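Local coordinates for protein putative monooxygenase Rv0793 (Mycobacterium tuberculosis, PDB 1Y0H) that forms a homodimer and is a putative monooxygenase that might take part in antibiotic biosynthesis or scavenge reactive oxygen species, at residues 34-39 with 71-76. Residues are numbered along the deposited sequence; the frame is centred on the assembly and turned at random.
Sequences RAEDGC and SPHYLN. With ACT (acetate ion), chain D.
A histidine–carboxylate hydrogen bond between Glu36 and His73 ties the turn that follows helix 19-35 to the first turn of helix 72-78. His73 NE2 donates to Glu36 OE2 at 2.8 Å, with an N-H...O angle of 159°; the oxygen lies close to the imidazole plane and accepts the N-H through its anti lone pair, on the side away from the other oxygen. Glutamate suits the place because the closest CA atoms, of Glu36 and Ser71, are 9.6 Å apart, and its extended chain and the His73 ring reach toward each other from opposite directions. The same OE2 is also hydrogen-bonded to His68 ND1, so two imidazoles grip one oxygen. In this ferredoxin-like alpha+beta sandwich, the bond links the turn between helix 19-35 and strand 39-47 to helix 72-78. Histidine offers an in-plane N-H at NE2 and a flat face: chi1 of 45° turns the ring back over Ser71, whose OG lies 3.2 Å above the ring centre. Ser71 is the N-cap: its short side chain brings OG back to accept from Tyr74 N at 3.2 Å, and OG is also hydrogen-bonded to His68 O. On the next residue after His73, Tyr74 OH donates a hydrogen bond of 2.6 Å to OXT of an acetate ion, probably from the crystallisation liquor.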
loop_
_atom_site.group_PDB
_atom_site.type_symbol
_atom_site.label_atom_id
_atom_site.label_comp_id
_atom_site.label_asym_id
_atom_site.label_seq_id
_atom_site.Cartn_x
_atom_site.Cartn_y
_atom_site.Cartn_z
ATOM N N ARG A 34 -4.138 7.293 14.269
ATOM C CA ARG A 34 -3.642 6.110 14.991
ATOM C C ARG A 34 -4.403 5.898 16.300
ATOM O O ARG A 34 -4.511 4.768 16.763
ATOM C CB ARG A 34 -2.136 6.191 15.265
ATOM C CG ARG A 34 -1.292 5.975 14.022
ATOM C CD ARG A 34 0.192 6.051 14.363
ATOM N NE ARG A 34 1.008 5.994 13.157
ATOM C CZ ARG A 34 2.281 6.365 13.084
ATOM N NH1 ARG A 34 2.923 6.822 14.157
ATOM N NH2 ARG A 34 2.916 6.264 11.926
ATOM N N ALA A 35 -4.920 6.988 16.876
ATOM C CA ALA A 35 -5.670 6.940 18.142
ATOM C C ALA A 35 -7.092 6.398 17.998
ATOM O O ALA A 35 -7.713 6.024 19.000
ATOM C CB ALA A 35 -5.686 8.306 18.819
ATOM N N GLU A 36 -7.601 6.370 16.767
ATOM C CA GLU A 36 -8.912 5.771 16.484
ATOM C C GLU A 36 -8.959 4.309 16.925
ATOM O O GLU A 36 -8.077 3.514 16.573
ATOM C CB GLU A 36 -9.247 5.869 14.990
ATOM C CG GLU A 36 -9.438 7.291 14.446
ATOM C CD GLU A 36 -9.504 7.359 12.911
ATOM O OE1 GLU A 36 -9.709 6.312 12.251
ATOM O OE2 GLU A 36 -9.346 8.470 12.347
ATOM N N ASP A 37 -10.005 3.960 17.677
ATOM C CA ASP A 37 -10.217 2.596 18.159
ATOM C C ASP A 37 -10.087 1.587 17.021
ATOM O O ASP A 37 -9.534 0.500 17.191
ATOM C CB ASP A 37 -11.609 2.496 18.786
ATOM C CG ASP A 37 -11.828 1.195 19.525
ATOM O OD1 ASP A 37 -11.311 1.060 20.655
ATOM O OD2 ASP A 37 -12.532 0.313 18.989
ATOM N N GLY A 38 -10.591 1.973 15.853
ATOM C CA GLY A 38 -10.659 1.084 14.718
ATOM C C GLY A 38 -9.499 1.135 13.751
ATOM O O GLY A 38 -9.524 0.445 12.738
ATOM N N CYS A 39 -8.489 1.952 14.041
ATOM C CA CYS A 39 -7.328 2.048 13.173
ATOM C C CYS A 39 -6.245 1.069 13.628
ATOM O O CYS A 39 -5.714 1.199 14.743
ATOM C CB CYS A 39 -6.759 3.472 13.177
ATOM S SG CYS A 39 -5.301 3.653 12.075
ATOM N N SER A 71 -14.460 11.969 10.653
ATOM C CA SER A 71 -13.753 12.550 11.797
ATOM C C SER A 71 -13.342 14.003 11.559
ATOM O O SER A 71 -13.160 14.416 10.408
ATOM C CB SER A 71 -12.516 11.721 12.125
ATOM O OG SER A 71 -11.531 11.872 11.119
ATOM N N PRO A 72 -13.193 14.788 12.649
ATOM C CA PRO A 72 -12.802 16.186 12.517
ATOM C C PRO A 72 -11.460 16.345 11.830
ATOM O O PRO A 72 -11.287 17.272 11.033
ATOM C CB PRO A 72 -12.722 16.671 13.977
ATOM C CG PRO A 72 -13.598 15.767 14.711
ATOM C CD PRO A 72 -13.429 14.432 14.062
ATOM N N HIS A 73 -10.514 15.460 12.126
ATOM C CA HIS A 73 -9.211 15.553 11.488
ATOM C C HIS A 73 -9.300 15.253 9.990
ATOM O O HIS A 73 -8.677 15.955 9.188
ATOM C CB HIS A 73 -8.130 14.726 12.202
ATOM C CG HIS A 73 -8.565 13.349 12.597
ATOM N ND1 HIS A 73 -9.460 13.116 13.620
ATOM C CD2 HIS A 73 -8.189 12.131 12.138
ATOM C CE1 HIS A 73 -9.642 11.816 13.750
ATOM N NE2 HIS A 73 -8.883 11.196 12.864
ATOM N N TYR A 74 -10.090 14.250 9.609
ATOM C CA TYR A 74 -10.229 13.922 8.191
ATOM C C TYR A 74 -10.891 15.070 7.446
ATOM O O TYR A 74 -10.456 15.446 6.366
ATOM C CB TYR A 74 -11.012 12.627 7.975
ATOM C CG TYR A 74 -11.142 12.225 6.517
ATOM C CD1 TYR A 74 -10.156 11.447 5.895
ATOM C CD2 TYR A 74 -12.227 12.649 5.756
ATOM C CE1 TYR A 74 -10.272 11.069 4.559
ATOM C CE2 TYR A 74 -12.351 12.284 4.422
ATOM C CZ TYR A 74 -11.371 11.500 3.833
ATOM O OH TYR A 74 -11.490 11.136 2.513
ATOM N N LEU A 75 -11.947 15.628 8.020
ATOM C CA LEU A 75 -12.678 16.681 7.322
ATOM C C LEU A 75 -11.839 17.944 7.137
ATOM O O LEU A 75 -11.961 18.619 6.107
ATOM C CB LEU A 75 -14.008 16.984 8.016
ATOM C CG LEU A 75 -15.047 15.857 8.005
ATOM C CD1 LEU A 75 -16.283 16.308 8.756
ATOM C CD2 LEU A 75 -15.413 15.351 6.596
ATOM N N ASN A 76 -10.993 18.252 8.116
ATOM C CA ASN A 76 -10.069 19.380 8.019
ATOM C C ASN A 76 -9.086 19.152 6.881
ATOM O O ASN A 76 -8.839 20.044 6.069
ATOM C CB ASN A 76 -9.312 19.588 9.336
ATOM C CG ASN A 76 -8.292 20.704 9.247
ATOM O OD1 ASN A 76 -8.648 21.859 9.039
ATOM N ND2 ASN A 76 -7.017 20.367 9.415
HETATM C C ACT D . -8.769 10.507 1.039
HETATM O O ACT D . -7.674 10.158 1.559
HETATM O OXT ACT D . -9.750 9.737 1.200
HETATM C CH3 ACT D . -8.899 11.778 0.258
#